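Magnesium and cobalt efflux protein (Bordetella parapertussis, PDB 3JTF) probably takes part in magnesium and cobalt transport, here as the paired CBS-domain portion of the longer protein, which binds AMP. Local coordinates at residues E93-R98 and V115-V120. Numbering follows the deposited sequence.
With AMP (adenosine monophosphate), chain F; SO4 (sulfate ion), chain H.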
loop_
_atom_site.group_PDB
_atom_site.type_symbol
_atom_site.label_atom_id
_atom_site.label_comp_id
_atom_site.label_asym_id
_atom_site.label_seq_id
_atom_site.Cartn_x
_atom_site.Cartn_y
_atom_site.Cartn_z
ATOM N N GLU B 93 -5.298 13.357 -10.421
ATOM C CA GLU B 93 -4.490 13.981 -9.364
ATOM C C GLU B 93 -3.632 12.963 -8.613
ATOM O O GLU B 93 -2.384 13.105 -8.503
ATOM C CB GLU B 93 -5.382 14.742 -8.386
ATOM C CG GLU B 93 -4.639 15.326 -7.151
ATOM C CD GLU B 93 -5.559 16.115 -6.216
ATOM O OE1 GLU B 93 -6.790 16.095 -6.423
ATOM O OE2 GLU B 93 -5.045 16.787 -5.287
ATOM N N PHE B 94 -4.290 11.926 -8.140
ATOM C CA PHE B 94 -3.616 10.830 -7.458
ATOM C C PHE B 94 -2.578 10.132 -8.363
ATOM O O PHE B 94 -1.473 9.843 -7.905
ATOM C CB PHE B 94 -4.644 9.771 -7.045
ATOM C CG PHE B 94 -5.321 9.996 -5.711
ATOM C CD1 PHE B 94 -4.676 10.569 -4.638
ATOM C CD2 PHE B 94 -6.623 9.510 -5.513
ATOM C CE1 PHE B 94 -5.322 10.717 -3.404
ATOM C CE2 PHE B 94 -7.272 9.644 -4.293
ATOM C CZ PHE B 94 -6.620 10.251 -3.221
ATOM N N ARG B 95 -2.914 9.852 -9.622
ATOM C CA ARG B 95 -1.977 9.177 -10.527
ATOM C C ARG B 95 -0.683 9.987 -10.705
ATOM O O ARG B 95 0.388 9.411 -10.842
ATOM C CB ARG B 95 -2.605 8.913 -11.906
ATOM C CG ARG B 95 -3.461 7.626 -12.017
ATOM C CD ARG B 95 -4.105 7.534 -13.429
ATOM N NE ARG B 95 -4.947 6.343 -13.665
ATOM C CZ ARG B 95 -5.739 6.220 -14.719
ATOM N NH1 ARG B 95 -5.778 7.203 -15.601
ATOM N NH2 ARG B 95 -6.475 5.124 -14.923
ATOM N N ALA B 96 -0.799 11.313 -10.720
ATOM C CA ALA B 96 0.343 12.206 -10.929
ATOM C C ALA B 96 1.121 12.519 -9.613
ATOM O O ALA B 96 2.252 13.018 -9.654
ATOM C CB ALA B 96 -0.122 13.525 -11.609
ATOM N N SER B 97 0.553 12.149 -8.481
ATOM C CA SER B 97 1.034 12.588 -7.192
ATOM C C SER B 97 1.861 11.508 -6.516
ATOM O O SER B 97 1.673 10.307 -6.788
ATOM C CB SER B 97 -0.155 12.905 -6.295
ATOM O OG SER B 97 0.272 13.277 -5.011
ATOM N N ARG B 98 2.702 11.941 -5.572
ATOM C CA ARG B 98 3.343 10.982 -4.613
ATOM C C ARG B 98 2.416 10.520 -3.478
ATOM O O ARG B 98 2.751 9.586 -2.772
ATOM C CB ARG B 98 4.576 11.596 -3.991
ATOM C CG ARG B 98 5.664 11.914 -4.980
ATOM C CD ARG B 98 6.517 13.019 -4.406
ATOM N NE ARG B 98 7.472 12.554 -3.424
ATOM C CZ ARG B 98 7.749 13.152 -2.256
ATOM N NH1 ARG B 98 8.674 12.610 -1.468
ATOM N NH2 ARG B 98 7.098 14.244 -1.832
ATOM N N VAL B 115 -9.883 9.057 1.756
ATOM C CA VAL B 115 -10.110 8.424 0.476
ATOM C C VAL B 115 -8.750 8.097 -0.114
ATOM O O VAL B 115 -7.760 8.818 0.134
ATOM C CB VAL B 115 -10.995 9.316 -0.438
ATOM C CG1 VAL B 115 -10.259 10.567 -0.845
ATOM C CG2 VAL B 115 -11.541 8.490 -1.630
ATOM N N THR B 116 -8.693 6.979 -0.830
ATOM C CA THR B 116 -7.480 6.520 -1.520
ATOM C C THR B 116 -7.719 6.279 -3.005
ATOM O O THR B 116 -8.863 6.180 -3.459
ATOM C CB THR B 116 -6.871 5.221 -0.917
ATOM O OG1 THR B 116 -7.664 4.079 -1.268
ATOM C CG2 THR B 116 -6.683 5.308 0.636
HETATM N N MSE B 117 -6.619 6.199 -3.759
HETATM C CA MSE B 117 -6.705 5.956 -5.209
HETATM C C MSE B 117 -7.420 4.663 -5.524
HETATM O O MSE B 117 -8.143 4.589 -6.509
HETATM C CB MSE B 117 -5.326 5.938 -5.881
HETATM C CG MSE B 117 -5.442 6.110 -7.452
HETATM SE SE MSE B 117 -3.644 6.237 -8.199
HETATM C CE MSE B 117 -3.269 4.300 -8.160
ATOM N N GLU B 118 -7.210 3.646 -4.687
ATOM C CA GLU B 118 -7.906 2.372 -4.849
ATOM C C GLU B 118 -9.408 2.521 -4.781
ATOM O O GLU B 118 -10.105 1.959 -5.637
ATOM C CB GLU B 118 -7.427 1.352 -3.803
ATOM C CG GLU B 118 -8.001 -0.080 -3.937
ATOM C CD GLU B 118 -7.640 -0.966 -2.681
ATOM O OE1 GLU B 118 -6.422 -1.156 -2.434
ATOM O OE2 GLU B 118 -8.546 -1.438 -1.930
ATOM N N ASP B 119 -9.908 3.280 -3.796
ATOM C CA ASP B 119 -11.348 3.556 -3.678
ATOM C C ASP B 119 -11.885 4.227 -4.954
ATOM O O ASP B 119 -12.964 3.927 -5.415
ATOM C CB ASP B 119 -11.682 4.481 -2.497
ATOM C CG ASP B 119 -11.291 3.900 -1.136
ATOM O OD1 ASP B 119 -11.495 2.690 -0.920
ATOM O OD2 ASP B 119 -10.748 4.680 -0.308
ATOM N N VAL B 120 -11.142 5.191 -5.483
ATOM C CA VAL B 120 -11.571 5.891 -6.688
ATOM C C VAL B 120 -11.658 4.898 -7.870
ATOM O O VAL B 120 -12.649 4.873 -8.585
ATOM C CB VAL B 120 -10.589 7.049 -7.000
ATOM C CG1 VAL B 120 -10.944 7.742 -8.320
ATOM C CG2 VAL B 120 -10.546 8.070 -5.816
HETATM P P AMP F . -4.630 0.037 2.351
HETATM O O1P AMP F . -3.713 1.177 2.632
HETATM O O2P AMP F . -4.185 -0.892 1.270
HETATM O O3P AMP F . -5.046 -0.680 3.592
HETATM O "O5'" AMP F . -6.019 0.619 1.832
HETATM C "C5'" AMP F . -7.106 -0.293 1.619
HETATM C "C4'" AMP F . -8.373 0.461 1.881
HETATM O "O4'" AMP F . -8.620 0.735 3.277
HETATM C "C3'" AMP F . -8.270 1.844 1.230
HETATM O "O3'" AMP F . -8.492 1.781 -0.183
HETATM C "C2'" AMP F . -9.341 2.542 1.987
HETATM O "O2'" AMP F . -10.571 1.872 1.516
HETATM C "C1'" AMP F . -8.993 2.116 3.421
HETATM N N9 AMP F . -7.911 2.773 4.240
HETATM C C8 AMP F . -6.595 3.021 3.972
HETATM N N7 AMP F . -5.970 3.591 5.044
HETATM C C5 AMP F . -6.893 3.680 6.031
HETATM C C6 AMP F . -6.920 4.142 7.427
HETATM N N6 AMP F . -5.826 4.670 7.985
HETATM N N1 AMP F . -8.091 4.088 8.100
HETATM C C2 AMP F . -9.195 3.560 7.568
HETATM N N3 AMP F . -9.240 3.075 6.315
HETATM C C4 AMP F . -8.138 3.135 5.510
HETATM S S SO4 H . -4.168 3.401 -2.940
HETATM O O1 SO4 H . -2.877 2.774 -3.179
HETATM O O2 SO4 H . -4.921 3.523 -4.132
HETATM O O3 SO4 H . -4.883 2.599 -1.926
HETATM O O4 SO4 H . -3.950 4.694 -2.340
#
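The ring of Phe-94, on helix 87-96, lies against the turn where strand 111-116 gives way to helix 117-126, joining helices 87-96 and 117-126 of the second CBS domain behind the AMP site. At Val-115 the ring reaches the end of the strand, its CZ 3.8 Å from the carbonyl O and CG1 a little farther off. Thr-116 is the N-cap residue; its CB leaves the backbone away from helix 87-96, and OG1 and CG2 lie beside AMP, while its carbonyl carbon stays near the ring. With chi1 at 74°, OG1 sits between the backbone N and carbonyl carbon, and it hydrogen-bonds the ribose O3' of AMP at 2.7 Å. Met-117, a selenomethionine, gives the broadest contact to Phe-94: its backbone N stands 3.5 Å from CE2, obliquely to the ring, and its side chain runs past that of Phe-94 in the opposite direction. CG and SE both come to Phe-94 CB, the SE at 3.8 Å, and SE continues to the backbone N and CG of Arg-95. Leu-91 also packs on Met-117, and Glu-122 of the second subunit touches it. The backbone N of Met-117 makes a weak bond to a sulfate, probably from the crystallisation liquor, which Arg-40 also holds. The CB of Glu-118 also points away from helix 87-96; the chain is extended beyond CG, and OE2 lies 3.7 Å from AMP O3'. Asp-119 divides its carboxylate: OD1 accepts both ribose hydroxyls, O2' at 2.7 Å, whereas OD2 takes the backbone N-H of Thr-116 on its anti side, 29° out of plane, consistent with a carboxylate held in place for the ribose. Val-120 packs on Leu-90 and Leu-91 of helix 87-96 and on Ile-10 of helix 7-10, its CG2 meeting the edge of the Phe-94 ring in plane, 3.9 Å from CE2.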